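PDB 4KK3: protein-arginine-phosphatase from Bacillus subtilis subsp. subtilis, which removes phosphate from phosphoarginine residues of many proteins, counteracting the arginine kinase McsB and restoring DNA binding by the repressor CtsR. Local coordinates for residues D2-R13 with S76-H87. Residues are numbered along the deposited sequence; the frame is centred on the assembly and turned at random.
Sequences DIIFVCTGNTCR and SADLVLAMTHQH. With PO4 (phosphate ion), chain B.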
# COMPACT_ATOMS: atom_id res chain seq x y z
N ASP A 2 -6.03 -3.28 -11.37
CA ASP A 2 -6.26 -3.53 -9.94
C ASP A 2 -4.95 -3.55 -9.18
O ASP A 2 -4.10 -4.40 -9.43
CB ASP A 2 -6.99 -4.85 -9.73
CG ASP A 2 -8.49 -4.74 -9.92
OD1 ASP A 2 -8.92 -3.84 -10.68
OD2 ASP A 2 -9.24 -5.54 -9.32
N ILE A 3 -4.80 -2.63 -8.24
CA ILE A 3 -3.58 -2.52 -7.47
C ILE A 3 -3.89 -2.83 -6.02
O ILE A 3 -4.88 -2.35 -5.48
CB ILE A 3 -3.00 -1.10 -7.55
CG1 ILE A 3 -2.86 -0.67 -9.01
CG2 ILE A 3 -1.65 -1.03 -6.84
CD1 ILE A 3 -1.75 -1.34 -9.71
N ILE A 4 -3.06 -3.66 -5.40
CA ILE A 4 -3.19 -3.89 -3.96
C ILE A 4 -1.89 -3.59 -3.19
O ILE A 4 -0.82 -4.03 -3.56
CB ILE A 4 -3.73 -5.31 -3.63
CG1 ILE A 4 -3.92 -5.49 -2.13
CG2 ILE A 4 -2.81 -6.38 -4.15
CD1 ILE A 4 -4.83 -6.63 -1.77
N PHE A 5 -2.02 -2.79 -2.13
CA PHE A 5 -0.89 -2.48 -1.25
C PHE A 5 -0.93 -3.44 -0.07
O PHE A 5 -1.99 -3.68 0.48
CB PHE A 5 -1.02 -1.03 -0.74
CG PHE A 5 -0.87 -0.01 -1.82
CD1 PHE A 5 0.37 0.22 -2.40
CD2 PHE A 5 -1.96 0.72 -2.26
CE1 PHE A 5 0.52 1.15 -3.41
CE2 PHE A 5 -1.84 1.66 -3.27
CZ PHE A 5 -0.59 1.89 -3.84
N VAL A 6 0.21 -4.00 0.31
CA VAL A 6 0.24 -5.00 1.37
C VAL A 6 1.25 -4.65 2.47
O VAL A 6 2.40 -4.29 2.18
CB VAL A 6 0.63 -6.40 0.81
CG1 VAL A 6 0.78 -7.40 1.96
CG2 VAL A 6 -0.41 -6.88 -0.18
N CYS A 7 0.83 -4.75 3.73
CA CYS A 7 1.76 -4.60 4.86
C CYS A 7 1.53 -5.74 5.85
O CYS A 7 1.05 -6.80 5.47
CB CYS A 7 1.63 -3.22 5.53
SG CYS A 7 -0.01 -2.82 6.18
N THR A 8 1.90 -5.53 7.11
CA THR A 8 1.73 -6.58 8.10
C THR A 8 0.30 -6.57 8.68
O THR A 8 -0.47 -7.51 8.52
CB THR A 8 2.76 -6.43 9.23
OG1 THR A 8 4.09 -6.46 8.69
CG2 THR A 8 2.60 -7.54 10.26
N GLY A 9 -0.06 -5.48 9.35
CA GLY A 9 -1.33 -5.45 10.05
C GLY A 9 -2.50 -4.92 9.24
O GLY A 9 -3.65 -5.12 9.63
N ASN A 10 -2.20 -4.30 8.10
CA ASN A 10 -3.20 -3.57 7.33
C ASN A 10 -3.86 -2.55 8.26
O ASN A 10 -5.06 -2.31 8.17
CB ASN A 10 -4.26 -4.50 6.69
CG ASN A 10 -5.14 -3.79 5.66
OD1 ASN A 10 -6.35 -4.02 5.62
ND2 ASN A 10 -4.53 -2.94 4.81
N THR A 11 -3.05 -1.97 9.13
CA THR A 11 -3.56 -0.90 10.01
C THR A 11 -2.84 0.43 9.81
O THR A 11 -3.40 1.48 10.13
CB THR A 11 -3.48 -1.29 11.50
OG1 THR A 11 -2.11 -1.56 11.86
CG2 THR A 11 -4.32 -2.52 11.79
N CYS A 12 -1.62 0.41 9.29
CA CYS A 12 -0.87 1.65 9.13
C CYS A 12 -0.40 1.96 7.70
O CYS A 12 -0.94 2.84 7.04
CB CYS A 12 0.32 1.69 10.08
SG CYS A 12 -0.08 1.29 11.81
N ARG A 13 0.60 1.24 7.24
CA ARG A 13 1.25 1.56 5.96
C ARG A 13 0.36 1.35 4.74
O ARG A 13 0.18 2.26 3.94
CB ARG A 13 2.53 0.73 5.79
CG ARG A 13 3.76 1.30 6.46
CD ARG A 13 4.84 0.20 6.59
NE ARG A 13 4.33 -0.97 7.29
CZ ARG A 13 5.05 -2.07 7.51
NH1 ARG A 13 6.30 -2.12 7.10
NH2 ARG A 13 4.51 -3.10 8.15
N SER A 76 -6.69 -11.99 -8.44
CA SER A 76 -7.35 -10.92 -9.19
C SER A 76 -6.52 -9.65 -9.38
O SER A 76 -6.79 -8.87 -10.29
CB SER A 76 -8.68 -10.55 -8.53
OG SER A 76 -9.23 -9.39 -9.13
N ALA A 77 -5.53 -9.45 -8.52
CA ALA A 77 -4.69 -8.26 -8.62
C ALA A 77 -3.84 -8.26 -9.88
O ALA A 77 -3.35 -9.30 -10.31
CB ALA A 77 -3.79 -8.14 -7.38
N ASP A 78 -3.66 -7.08 -10.47
CA ASP A 78 -2.73 -6.92 -11.58
C ASP A 78 -1.34 -6.61 -11.05
O ASP A 78 -0.33 -6.99 -11.64
CB ASP A 78 -3.21 -5.82 -12.53
CG ASP A 78 -4.53 -6.16 -13.19
OD1 ASP A 78 -4.61 -7.22 -13.83
OD2 ASP A 78 -5.50 -5.37 -13.05
N LEU A 79 -1.29 -5.94 -9.90
CA LEU A 79 -0.04 -5.54 -9.28
C LEU A 79 -0.18 -5.53 -7.77
O LEU A 79 -1.14 -4.97 -7.24
CB LEU A 79 0.36 -4.14 -9.76
CG LEU A 79 1.71 -3.55 -9.32
CD1 LEU A 79 2.87 -4.43 -9.77
CD2 LEU A 79 1.84 -2.13 -9.87
N VAL A 80 0.76 -6.18 -7.09
CA VAL A 80 0.76 -6.24 -5.64
C VAL A 80 2.01 -5.53 -5.14
O VAL A 80 3.12 -5.94 -5.45
CB VAL A 80 0.77 -7.70 -5.16
CG1 VAL A 80 0.74 -7.77 -3.63
CG2 VAL A 80 -0.41 -8.46 -5.76
N LEU A 81 1.84 -4.45 -4.38
CA LEU A 81 3.00 -3.69 -3.94
C LEU A 81 3.14 -3.79 -2.43
O LEU A 81 2.34 -3.23 -1.68
CB LEU A 81 2.88 -2.22 -4.36
CG LEU A 81 2.85 -2.05 -5.88
CD1 LEU A 81 2.55 -0.60 -6.28
CD2 LEU A 81 4.17 -2.52 -6.51
N ALA A 82 4.18 -4.48 -2.01
CA ALA A 82 4.43 -4.79 -0.62
C ALA A 82 5.30 -3.71 -0.01
O ALA A 82 6.09 -3.09 -0.69
CB ALA A 82 5.18 -6.14 -0.54
N MSE A 83 5.18 -3.51 1.30
CA MSE A 83 6.02 -2.49 1.95
C MSE A 83 7.48 -2.92 2.10
O MSE A 83 8.40 -2.11 1.93
CB MSE A 83 5.46 -2.10 3.32
CG MSE A 83 4.08 -1.46 3.27
SE MSE A 83 4.01 0.12 2.11
CE MSE A 83 2.25 -0.19 1.36
N THR A 84 7.70 -4.19 2.42
CA THR A 84 9.06 -4.67 2.66
C THR A 84 9.39 -5.93 1.85
O THR A 84 8.49 -6.63 1.37
CB THR A 84 9.31 -5.00 4.15
OG1 THR A 84 8.66 -6.24 4.47
CG2 THR A 84 8.77 -3.89 5.07
N HIS A 85 10.68 -6.22 1.72
CA HIS A 85 11.09 -7.43 1.03
C HIS A 85 10.64 -8.68 1.81
O HIS A 85 10.30 -9.69 1.22
CB HIS A 85 12.59 -7.41 0.72
CG HIS A 85 12.94 -6.65 -0.53
ND1 HIS A 85 13.19 -5.30 -0.53
CD2 HIS A 85 13.05 -7.05 -1.82
CE1 HIS A 85 13.44 -4.90 -1.77
NE2 HIS A 85 13.38 -5.95 -2.57
N GLN A 86 10.60 -8.58 3.13
CA GLN A 86 10.05 -9.66 3.93
C GLN A 86 8.57 -9.91 3.63
O GLN A 86 8.10 -11.04 3.68
CB GLN A 86 10.24 -9.38 5.41
CG GLN A 86 9.80 -10.52 6.28
CD GLN A 86 10.59 -11.78 6.00
OE1 GLN A 86 10.10 -12.73 5.39
NE2 GLN A 86 11.83 -11.80 6.45
N HIS A 87 7.81 -8.84 3.35
CA HIS A 87 6.42 -9.06 2.96
C HIS A 87 6.32 -9.89 1.68
O HIS A 87 5.47 -10.76 1.60
CB HIS A 87 5.70 -7.74 2.77
CG HIS A 87 5.44 -7.01 4.05
ND1 HIS A 87 5.43 -5.63 4.13
CD2 HIS A 87 5.16 -7.46 5.29
CE1 HIS A 87 5.17 -5.27 5.37
NE2 HIS A 87 5.00 -6.36 6.10
P PO4 B . 1.24 -1.95 9.56
O1 PO4 B . 1.81 -0.91 8.64
O2 PO4 B . 1.65 -1.62 10.99
O3 PO4 B . 1.87 -3.31 9.21
O4 PO4 B . -0.25 -2.09 9.50
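Parallel pairing of the two central strands of the sheet, 2-7 and 79-82, joins these segments and leads at its C-terminal end into the active site. D2 O takes the N-H groups of both D78 and L79; from I4 N to L79 O the backbone bonds then alternate as far as M83 N to V6 O, the shortest joining L81 N to I4 O at 2.8 Å. At the start D78 OD2 accepts the N-H of D2 at 2.7 Å through its anti lone pair. I4, V6 and V80 pack on one face, with I4 CG2 3.6 Å from V80 CG2; on the other, I3, F5, L79 and L81 lie alongside, and helix 124-145 covers F5 and L81. Beyond V6 the chain turns into the phosphate-binding loop of the low molecular weight phosphatases, C7 to R13, which starts with the nucleophile C7 and here holds a phosphate ion. Backbone N-H groups of G9, T11, C12 and R13 point into the anion, while R13 grips it in plane by its guanidinium edge, NE reaching O1 at 2.9 Å and NH2 reaching O3 at 2.9 Å. The bend at chi3 (-55°) brings this edge round to the anion, and M83 CB lies over one guanidinium face. A leucine in place of R13 would probably leave phosphate O1 and O3 without their side-chain donors and the anion without the facing positive charge. H87 supports the loop from the second segment: its NE2 is 2.7 Å from T8 OG1 in a hydrogen bond at the ring edge, and C7 CA sits over the ring face, 3.9 Å from its centroid, a CH-pi contact. In a capping box starting helix 85-94, T84 N donates to H87 ND1 at 3.2 Å from well outside the ring plane, while T84 OG1 accepts from H87 N.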